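Local coordinates for GntR-family protein transcriptional regulator (Mycobacterium smegmatis, PDB 3F8M), which represses the phnDCE operon, involved in phosphate uptake, when phosphate is available in the cell, acting as a DNA-binding transcription factor of the GntR family, at residues D34-E39 / R71-A76; P78-P83 / Q96-G101; S88-A93 / A100-V105; L131-T136 / E159-E164; T204-L209 / R225-G230. All coordinates share one frame; numbering follows the deposited sequence. Where two conformers were deposited one is given.

Interaction 1: D34-E39 / R71-A76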
# COMPACT_ATOMS: atom_id res chain seq x y z
N ASP A 34 -11.71 5.79 25.53
CA ASP A 34 -11.45 5.96 26.99
C ASP A 34 -10.00 6.47 27.22
O ASP A 34 -9.04 5.88 26.68
CB ASP A 34 -11.60 4.62 27.71
CG ASP A 34 -13.03 4.27 28.02
OD1 ASP A 34 -13.94 5.09 27.77
OD2 ASP A 34 -13.23 3.17 28.56
N PRO A 35 -9.83 7.52 28.06
CA PRO A 35 -8.46 7.99 28.38
C PRO A 35 -7.78 7.26 29.52
O PRO A 35 -8.42 6.99 30.53
CB PRO A 35 -8.68 9.45 28.79
CG PRO A 35 -10.07 9.47 29.39
CD PRO A 35 -10.88 8.41 28.64
N PHE A 36 -6.48 6.97 29.35
CA PHE A 36 -5.67 6.40 30.41
C PHE A 36 -5.42 7.50 31.43
O PHE A 36 -5.43 8.66 31.06
CB PHE A 36 -4.32 5.91 29.84
CG PHE A 36 -4.42 4.56 29.20
CD1 PHE A 36 -4.18 3.41 29.93
CD2 PHE A 36 -4.82 4.44 27.88
CE1 PHE A 36 -4.34 2.14 29.34
CE2 PHE A 36 -4.95 3.18 27.29
CZ PHE A 36 -4.71 2.05 28.01
N PRO A 37 -5.16 7.14 32.69
CA PRO A 37 -4.65 8.10 33.69
C PRO A 37 -3.37 8.69 33.15
O PRO A 37 -2.78 8.08 32.28
CB PRO A 37 -4.28 7.17 34.85
CG PRO A 37 -5.38 6.15 34.83
CD PRO A 37 -5.48 5.84 33.31
N ALA A 38 -2.92 9.83 33.67
CA ALA A 38 -1.62 10.39 33.24
C ALA A 38 -0.45 9.45 33.55
O ALA A 38 -0.47 8.60 34.50
CB ALA A 38 -1.36 11.83 33.82
N GLU A 39 0.58 9.60 32.72
CA GLU A 39 1.73 8.73 32.77
C GLU A 39 2.29 8.66 34.18
O GLU A 39 2.52 7.59 34.67
CB GLU A 39 2.79 9.13 31.72
CG GLU A 39 3.58 10.39 31.93
CD GLU A 39 4.87 10.40 31.05
OE1 GLU A 39 4.82 10.02 29.85
OE2 GLU A 39 5.95 10.79 31.57
N ARG A 71 -3.54 16.16 25.10
CA ARG A 71 -2.56 15.72 26.10
C ARG A 71 -2.75 14.25 26.53
O ARG A 71 -1.92 13.70 27.28
CB ARG A 71 -2.62 16.63 27.33
N THR A 72 -3.82 13.62 26.08
CA THR A 72 -4.20 12.34 26.63
C THR A 72 -3.90 11.21 25.64
O THR A 72 -3.79 11.44 24.42
CB THR A 72 -5.70 12.29 27.04
OG1 THR A 72 -6.50 12.21 25.86
CG2 THR A 72 -6.11 13.58 27.80
N THR A 73 -3.81 10.00 26.18
CA THR A 73 -3.73 8.80 25.37
C THR A 73 -5.06 8.09 25.52
O THR A 73 -5.47 7.83 26.64
CB THR A 73 -2.57 7.95 25.87
OG1 THR A 73 -1.35 8.66 25.57
CG2 THR A 73 -2.55 6.58 25.21
N VAL A 74 -5.72 7.77 24.40
CA VAL A 74 -7.01 7.08 24.45
C VAL A 74 -7.01 5.74 23.72
O VAL A 74 -6.14 5.49 22.87
CB VAL A 74 -8.19 7.96 23.94
CG1 VAL A 74 -8.26 9.29 24.70
CG2 VAL A 74 -8.11 8.18 22.41
N VAL A 75 -7.99 4.90 24.07
CA VAL A 75 -8.13 3.58 23.46
C VAL A 75 -8.54 3.83 21.98
O VAL A 75 -9.36 4.72 21.69
CB VAL A 75 -9.18 2.75 24.24
CG1 VAL A 75 -9.47 1.40 23.56
CG2 VAL A 75 -8.66 2.49 25.66
N ALA A 76 -7.94 3.08 21.05
CA ALA A 76 -8.29 3.23 19.62
C ALA A 76 -8.84 1.90 19.12
O ALA A 76 -8.73 0.91 19.81
CB ALA A 76 -7.05 3.64 18.79
O HOH W 1 -3.84 9.86 29.07
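The Phe36 ring lies along strand 72-75, its CD2 4.1 Å from the CG2 methyl of Thr73 and its CE2 4.1 Å from CG2 of Val75. With CG anti to the carbonyl carbon (chi1 -82°), the ring reaches past the intervening Val74 to both of these methyls. The carbonyl oxygen of Thr73 sits at the ring edge in its plane, 3.7 Å from CD2. That same oxygen accepts Phe36 N at 3.0 Å, nearly straight at the hydrogen (168°). One residue pair along, Val75 N donates to Asp34 O at 3.0 Å, the donor tilted from the carbonyl plane. These two bonds frame a single beta bridge, Pro35 with Val74, and Pro35 CB packs on Val74 CG1 at 4.1 Å. Toward Thr72 the pairing stops being direct: water 1 donates to Phe36 O and accepts from Thr73 N.

Strand 72-75 and its partner 66-69 form the wing of the winged helix-turn-helix domain, and 34-39 leads into helix 39-45, so the bridge ties the wing to the approach to the predicted DNA-binding motif. Phe36 and Val75 also pack on Leu27 and Met30, joining the wing to the core beside helix 15-29. The chemistry therefore implies attachment that depends little on side-chain polarity: backbone bonds set the spacing, and apolar groups cover the side turned to the core.

Interaction 2: P78-P83 / Q96-G101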
# COMPACT_ATOMS: atom_id res chain seq x y z
N PRO A 78 -7.92 -0.78 16.59
CA PRO A 78 -6.73 -1.01 15.83
C PRO A 78 -7.07 -1.35 14.37
O PRO A 78 -8.07 -2.03 14.11
CB PRO A 78 -6.08 -2.22 16.52
CG PRO A 78 -6.92 -2.57 17.65
CD PRO A 78 -8.21 -1.87 17.55
N LYS A 79 -6.27 -0.82 13.46
CA LYS A 79 -6.31 -1.25 12.04
C LYS A 79 -5.91 -2.70 11.95
O LYS A 79 -4.97 -3.14 12.64
CB LYS A 79 -5.33 -0.41 11.22
CG LYS A 79 -5.68 1.06 11.17
CD LYS A 79 -4.59 1.79 10.44
CE LYS A 79 -4.96 3.23 10.18
NZ LYS A 79 -3.80 3.87 9.48
N ILE A 80 -6.60 -3.46 11.10
CA ILE A 80 -6.13 -4.80 10.73
C ILE A 80 -4.84 -4.66 9.96
O ILE A 80 -4.77 -3.84 9.06
CB ILE A 80 -7.16 -5.59 9.89
CG1 ILE A 80 -8.37 -5.94 10.75
CG2 ILE A 80 -6.57 -6.93 9.45
CD1 ILE A 80 -9.65 -6.00 9.96
N ARG A 81 -3.81 -5.42 10.36
CA ARG A 81 -2.50 -5.37 9.71
C ARG A 81 -2.36 -6.61 8.82
O ARG A 81 -2.05 -7.72 9.27
CB ARG A 81 -1.38 -5.30 10.76
CG ARG A 81 -1.38 -3.98 11.54
CD ARG A 81 -0.40 -4.04 12.72
NE ARG A 81 0.94 -4.39 12.28
CZ ARG A 81 1.85 -3.50 11.88
NH1 ARG A 81 1.59 -2.20 11.89
NH2 ARG A 81 3.04 -3.92 11.47
N GLN A 82 -2.63 -6.43 7.55
CA GLN A 82 -2.67 -7.55 6.65
C GLN A 82 -1.41 -7.68 5.79
O GLN A 82 -1.07 -6.77 5.03
CB GLN A 82 -3.88 -7.36 5.76
CG GLN A 82 -3.99 -8.33 4.66
CD GLN A 82 -5.43 -8.62 4.35
OE1 GLN A 82 -5.82 -9.78 4.32
NE2 GLN A 82 -6.22 -7.57 4.13
N PRO A 83 -0.73 -8.84 5.89
CA PRO A 83 0.43 -9.13 5.03
C PRO A 83 -0.01 -9.12 3.57
O PRO A 83 -1.11 -9.60 3.26
CB PRO A 83 0.85 -10.54 5.46
CG PRO A 83 0.18 -10.77 6.79
CD PRO A 83 -1.08 -9.99 6.74
N GLN A 96 -4.08 -10.58 15.71
CA GLN A 96 -4.09 -9.35 16.51
C GLN A 96 -5.16 -9.42 17.60
O GLN A 96 -5.38 -8.44 18.31
CB GLN A 96 -4.36 -8.10 15.65
CG GLN A 96 -3.18 -7.58 14.82
CD GLN A 96 -3.65 -6.56 13.77
OE1 GLN A 96 -4.07 -6.93 12.67
NE2 GLN A 96 -3.61 -5.26 14.13
N GLY A 97 -5.84 -10.56 17.70
CA GLY A 97 -6.93 -10.72 18.67
C GLY A 97 -8.16 -9.90 18.31
O GLY A 97 -8.86 -9.41 19.20
N LEU A 98 -8.42 -9.78 17.01
CA LEU A 98 -9.51 -8.97 16.46
C LEU A 98 -10.53 -9.86 15.72
O LEU A 98 -10.12 -10.80 15.05
CB LEU A 98 -8.95 -7.93 15.46
CG LEU A 98 -7.97 -6.86 15.96
CD1 LEU A 98 -7.33 -6.08 14.79
CD2 LEU A 98 -8.68 -5.89 16.95
N SER A 99 -11.82 -9.52 15.79
CA SER A 99 -12.91 -10.35 15.23
C SER A 99 -13.40 -9.97 13.82
O SER A 99 -14.31 -9.11 13.66
CB SER A 99 -14.11 -10.28 16.16
OG SER A 99 -14.60 -8.96 16.14
N ALA A 100 -12.88 -10.64 12.81
CA ALA A 100 -13.17 -10.27 11.44
C ALA A 100 -14.24 -11.15 10.81
O ALA A 100 -14.38 -12.32 11.17
CB ALA A 100 -11.91 -10.33 10.62
N GLY A 101 -15.01 -10.59 9.87
CA GLY A 101 -15.96 -11.42 9.11
C GLY A 101 -16.14 -10.97 7.68
O GLY A 101 -15.55 -9.98 7.26
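The Gln96 amide meets Lys79 O and Arg81 N, and the contact is tightest round it; Gln96 stands just before Gly97, where a Schellman motif ends helix 89-94. The side chain runs extended beyond CG and ends between two backbone groups, one just before strand 80-83 (Lys79) and one in it (Arg81). NE2 of Gln96 donates to Lys79 O at 2.9 Å (163° at the hydrogen), in the carbonyl plane and close to the plane of the amide itself. OE1 of Gln96 accepts Arg81 N at 2.8 Å (170°), the donor tilted from the plane of the side-chain carbonyl. Gripped through both ends, the amide cannot turn over without losing the match of donor and acceptor. It pairs with the backbone much as a neighbouring strand would, while Ile80 directs its own backbone bonds to Arg232 and Thr234 in the parallel pairing with strand 233-240.

Looser packing surrounds this clamp. Leu98 spreads its two methyls over the strand's beginning, CD2 on Pro78 CG at 3.8 Å and CD1 on Ile80 CG1 at 4.2 Å, with no polar link between them. The contact is a surface one, and of its touching residues Ile80 alone is buried. Lys79 turns away and makes a salt bridge with Asp186 of the second subunit, so the segment leading into strand 80-83 also meets the dimer partner.

Arg81 bends at chi3 and crosses the amide at about a right angle: its CG lies 3.6 Å from Gln96 NE2, and the guanidinium and amide planes stand 89° apart.

Interaction 3: S88-A93 / A100-V105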
# COMPACT_ATOMS: atom_id res chain seq x y z
N SER A 88 -4.74 -14.96 4.73
CA SER A 88 -6.15 -14.63 4.85
C SER A 88 -6.40 -13.38 5.67
O SER A 88 -5.66 -13.06 6.63
CB SER A 88 -6.92 -15.81 5.44
OG SER A 88 -8.14 -15.44 6.06
N TYR A 89 -7.47 -12.69 5.31
CA TYR A 89 -7.91 -11.50 6.01
C TYR A 89 -8.28 -11.86 7.47
O TYR A 89 -7.82 -11.20 8.42
CB TYR A 89 -9.11 -10.90 5.25
CG TYR A 89 -9.88 -9.87 6.03
CD1 TYR A 89 -9.31 -8.62 6.30
CD2 TYR A 89 -11.17 -10.14 6.50
CE1 TYR A 89 -10.02 -7.65 7.00
CE2 TYR A 89 -11.89 -9.17 7.23
CZ TYR A 89 -11.29 -7.94 7.48
OH TYR A 89 -11.96 -6.97 8.20
N THR A 90 -9.06 -12.92 7.65
CA THR A 90 -9.48 -13.35 9.01
C THR A 90 -8.29 -13.83 9.84
O THR A 90 -8.25 -13.57 11.06
CB THR A 90 -10.57 -14.43 8.99
OG1 THR A 90 -10.23 -15.40 8.00
CG2 THR A 90 -11.90 -13.83 8.69
N GLU A 91 -7.34 -14.50 9.20
CA GLU A 91 -6.13 -14.95 9.91
C GLU A 91 -5.32 -13.75 10.39
O GLU A 91 -4.77 -13.79 11.50
CB GLU A 91 -5.23 -15.84 9.03
CG GLU A 91 -5.88 -17.13 8.59
CD GLU A 91 -4.89 -18.30 8.51
OE1 GLU A 91 -3.64 -18.07 8.44
OE2 GLU A 91 -5.37 -19.46 8.52
N ALA A 92 -5.23 -12.69 9.57
CA ALA A 92 -4.46 -11.51 9.95
C ALA A 92 -5.10 -10.90 11.19
O ALA A 92 -4.40 -10.55 12.12
CB ALA A 92 -4.38 -10.49 8.82
N ALA A 93 -6.43 -10.78 11.18
CA ALA A 93 -7.17 -10.17 12.30
C ALA A 93 -7.07 -11.04 13.56
O ALA A 93 -6.86 -10.50 14.65
CB ALA A 93 -8.62 -9.89 11.93
N ALA A 100 -12.88 -10.64 12.81
CA ALA A 100 -13.17 -10.27 11.44
C ALA A 100 -14.24 -11.15 10.81
O ALA A 100 -14.38 -12.32 11.17
CB ALA A 100 -11.91 -10.33 10.62
N GLY A 101 -15.01 -10.59 9.87
CA GLY A 101 -15.96 -11.42 9.11
C GLY A 101 -16.14 -10.97 7.68
O GLY A 101 -15.55 -9.98 7.26
N ARG A 102 -16.99 -11.70 6.97
CA ARG A 102 -17.36 -11.36 5.59
C ARG A 102 -18.85 -11.49 5.42
O ARG A 102 -19.47 -12.44 5.96
CB ARG A 102 -16.68 -12.30 4.60
CG ARG A 102 -15.16 -12.38 4.72
CD ARG A 102 -14.62 -13.46 3.79
NE ARG A 102 -13.17 -13.75 3.93
CZ ARG A 102 -12.67 -14.64 4.77
NH1 ARG A 102 -13.48 -15.34 5.58
NH2 ARG A 102 -11.35 -14.85 4.79
N ILE A 103 -19.42 -10.59 4.65
CA ILE A 103 -20.85 -10.62 4.35
C ILE A 103 -21.06 -10.63 2.83
O ILE A 103 -20.46 -9.84 2.11
CB ILE A 103 -21.55 -9.37 4.93
CG1 ILE A 103 -21.51 -9.45 6.47
CG2 ILE A 103 -23.00 -9.26 4.42
CD1 ILE A 103 -21.73 -8.08 7.15
N LEU A 104 -21.92 -11.54 2.36
CA LEU A 104 -22.22 -11.62 0.94
C LEU A 104 -22.94 -10.34 0.55
O LEU A 104 -23.96 -9.99 1.15
CB LEU A 104 -23.15 -12.83 0.68
CG LEU A 104 -23.67 -12.93 -0.78
CD1 LEU A 104 -22.49 -13.09 -1.77
CD2 LEU A 104 -24.72 -14.08 -0.92
N VAL A 105 -22.44 -9.65 -0.46
CA VAL A 105 -23.20 -8.61 -1.12
C VAL A 105 -24.04 -9.24 -2.25
O VAL A 105 -25.29 -9.20 -2.24
CB VAL A 105 -22.25 -7.53 -1.67
CG1 VAL A 105 -22.97 -6.48 -2.50
CG2 VAL A 105 -21.50 -6.88 -0.54
O HOH W 2 -10.13 -17.06 6.07
O HOH W 3 -10.77 -12.83 13.33
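Apolar contacts centre on Ala100, whose CB meets CB of Ala93 at 3.6 Å and CE2 of the Tyr89 ring, also at 3.6 Å. Tyr89 and Ala93, four residues apart on the same side of helix 89-94, thus converge on one methyl. With CG anti to the backbone N (chi1 166°), the Tyr89 ring is carried toward the strand, and Gly101 O lies at its edge, near the plane, 3.7 Å from CE2. The axes of the short segments 89-93 and 100-105 pass 7.9 Å apart and run nearly antiparallel, at 156°, as helix 89-94 packs against strand 100-111, an outermost strand of the UTRA sheet within this chain.

A second group is a methyl over the guanidinium of Arg102. The arginine chain is extended from CG to NE and crosses Thr90 at about a right angle, so that the Thr90 methyl covers one face, CG2 lying 3.8 Å from NH1.

Polar links run through water. Arg102 NH2 donates to water 2 at 2.8 Å, in the guanidinium plane, and the same water is bonded to the hydroxyls of Ser88 and Thr90. Ser88 is the N-cap residue, its OG accepting weak bonds from Thr90 N and Glu91 N. Water 3 accepts from Ala100 N at 3.1 Å and donates weakly to Thr90 O.

A cation at a helix start may be disfavoured by the helix dipole; here Arg102 NH2 meets the first turn through water 2, while NH1 is bonded to Glu164 O, so the guanidinium links the loop after helix 157-160 to the helix N-terminus.

Interaction 4: L131-T136 / E159-E164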
# COMPACT_ATOMS: atom_id res chain seq x y z
N LEU A 131 -18.09 -12.52 -7.34
CA LEU A 131 -18.48 -12.57 -5.98
C LEU A 131 -18.14 -11.19 -5.38
O LEU A 131 -16.99 -10.72 -5.47
CB LEU A 131 -17.66 -13.61 -5.22
CG LEU A 131 -17.86 -13.62 -3.69
CD1 LEU A 131 -19.35 -13.86 -3.26
CD2 LEU A 131 -16.92 -14.66 -3.07
N GLU A 132 -19.14 -10.56 -4.77
CA GLU A 132 -18.90 -9.29 -4.04
C GLU A 132 -19.26 -9.48 -2.60
O GLU A 132 -20.30 -10.05 -2.27
CB GLU A 132 -19.75 -8.16 -4.55
CG GLU A 132 -19.24 -7.47 -5.74
CD GLU A 132 -19.55 -5.95 -5.72
OE1 GLU A 132 -20.74 -5.57 -5.51
OE2 GLU A 132 -18.62 -5.18 -6.00
N ARG A 133 -18.35 -9.06 -1.72
CA ARG A 133 -18.53 -9.24 -0.29
C ARG A 133 -17.98 -7.98 0.39
O ARG A 133 -17.07 -7.32 -0.13
CB ARG A 133 -17.73 -10.44 0.20
CG ARG A 133 -18.28 -11.80 -0.32
CD ARG A 133 -17.63 -13.00 0.33
NE ARG A 133 -16.19 -13.12 0.18
CZ ARG A 133 -15.51 -14.17 0.66
NH1 ARG A 133 -14.20 -14.23 0.52
NH2 ARG A 133 -16.15 -15.14 1.28
N VAL A 134 -18.53 -7.72 1.58
CA VAL A 134 -18.00 -6.71 2.50
C VAL A 134 -17.24 -7.41 3.63
O VAL A 134 -17.72 -8.39 4.20
CB VAL A 134 -19.16 -5.84 3.07
CG1 VAL A 134 -18.66 -4.82 4.09
CG2 VAL A 134 -19.93 -5.13 1.96
N LEU A 135 -16.07 -6.89 3.96
CA LEU A 135 -15.25 -7.38 5.05
C LEU A 135 -15.54 -6.49 6.27
O LEU A 135 -15.72 -5.27 6.13
CB LEU A 135 -13.78 -7.24 4.64
CG LEU A 135 -13.31 -8.01 3.38
CD1 LEU A 135 -11.78 -7.95 3.13
CD2 LEU A 135 -13.79 -9.48 3.34
N THR A 136 -15.56 -7.10 7.46
CA THR A 136 -15.95 -6.38 8.69
C THR A 136 -14.97 -6.74 9.79
O THR A 136 -14.31 -7.78 9.74
CB THR A 136 -17.33 -6.84 9.20
OG1 THR A 136 -17.28 -8.26 9.51
CG2 THR A 136 -18.36 -6.62 8.14
N GLU A 159 -22.71 -23.69 -4.79
CA GLU A 159 -23.17 -24.84 -4.00
C GLU A 159 -22.16 -25.26 -2.93
O GLU A 159 -22.52 -25.48 -1.79
CB GLU A 159 -23.39 -26.07 -4.89
CG GLU A 159 -24.56 -26.01 -5.85
CD GLU A 159 -24.77 -27.33 -6.58
OE1 GLU A 159 -24.51 -27.36 -7.82
OE2 GLU A 159 -25.15 -28.34 -5.93
N THR A 160 -20.90 -25.41 -3.32
CA THR A 160 -19.90 -25.90 -2.41
C THR A 160 -19.34 -24.82 -1.47
O THR A 160 -18.77 -25.15 -0.41
CB THR A 160 -18.72 -26.54 -3.13
OG1 THR A 160 -17.87 -25.51 -3.68
CG2 THR A 160 -19.20 -27.52 -4.23
N PHE A 161 -19.51 -23.54 -1.85
CA PHE A 161 -18.84 -22.43 -1.13
C PHE A 161 -19.60 -21.80 0.04
O PHE A 161 -20.68 -21.25 -0.14
CB PHE A 161 -18.43 -21.31 -2.09
CG PHE A 161 -17.55 -20.28 -1.46
CD1 PHE A 161 -16.50 -20.67 -0.61
CD2 PHE A 161 -17.77 -18.90 -1.71
CE1 PHE A 161 -15.68 -19.72 -0.01
CE2 PHE A 161 -16.93 -17.93 -1.10
CZ PHE A 161 -15.89 -18.36 -0.25
N ASP A 162 -18.98 -21.79 1.22
CA ASP A 162 -19.55 -20.99 2.33
C ASP A 162 -19.10 -19.54 2.10
O ASP A 162 -17.92 -19.19 2.25
CB ASP A 162 -19.06 -21.54 3.66
CG ASP A 162 -19.36 -20.60 4.85
OD1 ASP A 162 -20.05 -19.60 4.69
OD2 ASP A 162 -18.88 -20.92 5.96
N HIS A 163 -20.04 -18.71 1.68
CA HIS A 163 -19.74 -17.32 1.28
C HIS A 163 -19.18 -16.42 2.42
O HIS A 163 -18.64 -15.35 2.16
CB HIS A 163 -20.92 -16.69 0.54
CG HIS A 163 -22.18 -16.55 1.36
ND1 HIS A 163 -22.28 -15.70 2.44
CD2 HIS A 163 -23.41 -17.10 1.21
CE1 HIS A 163 -23.51 -15.76 2.94
NE2 HIS A 163 -24.21 -16.60 2.21
N GLU A 164 -19.23 -16.88 3.66
CA GLU A 164 -18.57 -16.17 4.75
C GLU A 164 -17.12 -16.60 4.97
O GLU A 164 -16.40 -15.95 5.74
CB GLU A 164 -19.37 -16.31 6.04
CG GLU A 164 -20.82 -15.90 5.83
CD GLU A 164 -21.53 -15.54 7.11
OE1 GLU A 164 -21.31 -16.23 8.13
OE2 GLU A 164 -22.30 -14.56 7.08
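Arg133 and Leu131 project from the same face of strand 127-137, part of the antiparallel sheet of the UTRA domain, and meet Phe161 and the backbone of His163 in the loop after helix 157-160. NH2 of Arg133 donates to His163 O at 2.6 Å, a short bond. The oxygen is close to the guanidinium plane, but the donor stands 55° out of the carbonyl plane and so is not on a lone pair. Arg133 CD itself lies 3.1 Å from the same oxygen, a position set by the extended start of the chain; the turn at chi3 (-59°) then directs NH2 to it.

Leu131 and Phe161 cross at about a right angle, with CD2 of Leu131 3.8 Å from CE2 of Phe161. That methyl also lies 3.7 Å above the guanidinium plane of Arg133, toward its rim, so Leu131 touches both the ring and the cation. NH2 of Arg133 approaches Phe161 CZ obliquely at 3.6 Å.

Other partners fix the cation further: Arg133 NE forms a salt bridge with Glu145 on strand 140-150, and NH2 also bonds to Ala165 O. The guanidinium is thus pinned between sheet and loop, where the buried charge is probably balanced by Glu145. The loop bend itself is an Asx turn, in which Glu164 N donates to Asp162 OD1 at 3.0 Å from above the carboxylate plane.

Interaction 5: T204-L209 / R225-G230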
# COMPACT_ATOMS: atom_id res chain seq x y z
N THR A 204 -13.62 10.07 2.41
CA THR A 204 -12.93 9.00 3.14
C THR A 204 -11.81 8.37 2.32
O THR A 204 -12.07 7.78 1.27
CB THR A 204 -13.90 7.88 3.51
OG1 THR A 204 -15.01 8.43 4.21
CG2 THR A 204 -13.21 6.82 4.36
N PRO A 205 -10.56 8.47 2.81
CA PRO A 205 -9.43 7.87 2.09
C PRO A 205 -9.51 6.33 2.08
O PRO A 205 -9.75 5.72 3.14
CB PRO A 205 -8.21 8.36 2.86
CG PRO A 205 -8.71 9.60 3.55
CD PRO A 205 -10.11 9.34 3.91
N MET A 206 -9.35 5.76 0.87
CA MET A 206 -9.36 4.29 0.63
C MET A 206 -8.06 3.78 0.02
O MET A 206 -7.37 4.51 -0.68
CB MET A 206 -10.49 3.89 -0.35
CG MET A 206 -11.80 4.66 -0.25
SD MET A 206 -12.65 4.35 1.29
CE MET A 206 -12.88 2.65 1.28
N PHE A 207 -7.75 2.51 0.26
CA PHE A 207 -6.78 1.75 -0.48
C PHE A 207 -7.60 1.05 -1.60
O PHE A 207 -8.71 0.60 -1.33
CB PHE A 207 -6.24 0.62 0.34
CG PHE A 207 -5.08 0.98 1.25
CD1 PHE A 207 -3.81 1.23 0.72
CD2 PHE A 207 -5.25 0.93 2.63
CE1 PHE A 207 -2.72 1.50 1.56
CE2 PHE A 207 -4.15 1.21 3.49
CZ PHE A 207 -2.91 1.48 2.94
N LEU A 208 -7.02 0.97 -2.79
CA LEU A 208 -7.62 0.24 -3.93
C LEU A 208 -6.56 -0.71 -4.44
O LEU A 208 -5.53 -0.29 -5.00
CB LEU A 208 -8.11 1.24 -5.01
CG LEU A 208 -8.57 0.48 -6.28
CD1 LEU A 208 -9.75 -0.39 -5.94
CD2 LEU A 208 -8.84 1.39 -7.49
N LEU A 209 -6.75 -1.99 -4.16
CA LEU A 209 -5.85 -3.03 -4.63
C LEU A 209 -6.48 -3.77 -5.78
O LEU A 209 -7.65 -4.10 -5.72
CB LEU A 209 -5.54 -4.06 -3.55
CG LEU A 209 -4.41 -3.55 -2.67
CD1 LEU A 209 -5.00 -2.53 -1.74
CD2 LEU A 209 -3.78 -4.68 -1.92
N ARG A 225 -10.59 -7.02 -7.06
CA ARG A 225 -10.51 -5.61 -6.67
C ARG A 225 -10.93 -5.52 -5.20
O ARG A 225 -12.02 -6.00 -4.82
CB ARG A 225 -11.47 -4.81 -7.55
CG ARG A 225 -11.48 -3.29 -7.29
CD ARG A 225 -12.68 -2.70 -8.00
NE ARG A 225 -12.74 -1.24 -7.94
CZ ARG A 225 -13.41 -0.50 -7.06
NH1 ARG A 225 -14.11 -1.04 -6.06
NH2 ARG A 225 -13.36 0.83 -7.19
N SER A 226 -10.11 -4.87 -4.36
CA SER A 226 -10.48 -4.71 -2.96
C SER A 226 -10.39 -3.22 -2.62
O SER A 226 -9.35 -2.62 -2.89
CB SER A 226 -9.53 -5.52 -2.10
OG SER A 226 -9.39 -6.85 -2.60
N LEU A 227 -11.47 -2.62 -2.13
CA LEU A 227 -11.47 -1.22 -1.75
C LEU A 227 -11.59 -1.20 -0.23
O LEU A 227 -12.62 -1.63 0.31
CB LEU A 227 -12.62 -0.49 -2.42
CG LEU A 227 -12.72 1.02 -2.16
CD1 LEU A 227 -11.79 1.78 -3.13
CD2 LEU A 227 -14.17 1.55 -2.25
N TYR A 228 -10.52 -0.75 0.46
CA TYR A 228 -10.48 -0.80 1.93
C TYR A 228 -10.44 0.62 2.50
O TYR A 228 -9.80 1.48 1.91
CB TYR A 228 -9.19 -1.47 2.37
CG TYR A 228 -9.06 -2.98 2.18
CD1 TYR A 228 -9.67 -3.85 3.07
CD2 TYR A 228 -8.29 -3.51 1.14
CE1 TYR A 228 -9.55 -5.23 2.93
CE2 TYR A 228 -8.15 -4.92 0.98
CZ TYR A 228 -8.79 -5.75 1.89
OH TYR A 228 -8.70 -7.13 1.81
N ARG A 229 -11.13 0.85 3.61
CA ARG A 229 -11.05 2.16 4.30
C ARG A 229 -9.66 2.30 4.87
O ARG A 229 -9.19 1.42 5.59
CB ARG A 229 -12.07 2.24 5.45
CG ARG A 229 -13.52 2.38 5.00
CD ARG A 229 -14.44 2.34 6.23
NE ARG A 229 -14.10 3.44 7.15
CZ ARG A 229 -14.98 4.33 7.60
NH1 ARG A 229 -16.25 4.25 7.23
NH2 ARG A 229 -14.60 5.29 8.44
N GLY A 230 -8.99 3.40 4.54
CA GLY A 230 -7.60 3.62 5.01
C GLY A 230 -7.52 3.61 6.54
O GLY A 230 -6.53 3.14 7.10
O HOH W 4 -7.43 -7.21 -4.67
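Met206 folds at chi2 (-67°) and chi3 (-58°), curling its CE methyl back over the opposite strand, where it lies 3.8 Å from Leu227 CG and 3.8 Å from Arg229 CG. Leu227 turns its CD1 toward Met206 CB, 3.7 Å away, and the two side chains cross at about a right angle. On the same face as Leu227, Leu208 brings CD1 to 3.6 Å from Arg225 CG. The extended arginine chain carries its guanidinium under that methyl, which sits above one face and offset toward the rim. The charged end continues to Glu194, in a salt bridge with helix 192-198.

Strands 206-214 and 220-229 form a beta hairpin within the UTRA domain's sheet; their segments 206-209 and 225-229 run antiparallel at 164°. Phe207 with Tyr228 and Leu209 with Ser226 are hydrogen-bonded pairs, whereas Leu208 with Leu227 is a non-hydrogen-bonded one. Phe207 N reaches Tyr228 O at 2.8 Å and lies in its carbonyl plane; Leu209 N reaches Ser226 O at 3.0 Å.

The face bearing Phe207, Leu209, Ser226 and Tyr228 turns toward strand 233-240. There Phe235 meets the rings of both Phe207 and Tyr228 edge-to-face, and Leu209 CD1 lies at the edge of the Tyr228 ring, 4.5 Å from CD2. Phe207 also packs on Asp186 of the second subunit. At the hairpin's open end Gly230 N bonds to Pro205 O at 2.8 Å, beyond the last regular strand pair.

Interaction 1 belongs to the winged-helix domain and stands apart, its centre 22 Å from that of interaction 2 and 38 Å from that of interaction 4; residues 71-76 and 78-83 nevertheless adjoin in sequence. Interactions 2 and 3 share Ala100 and Gly101, with centres 9 Å apart. Strand 100-111 then pairs with strand 127-137, joining interaction 3 to interaction 4 through Ile103 N to Val134 O (2.8 Å, a probable hydrogen bond); Arg102 CD lies 3.3 Å from Arg133 CZ. Interaction 5, further across the same sheet, touches interaction 4 where Leu135 CD1 meets Tyr228 OH at 3.4 Å. Interactions 2 and 5 both reach the second subunit.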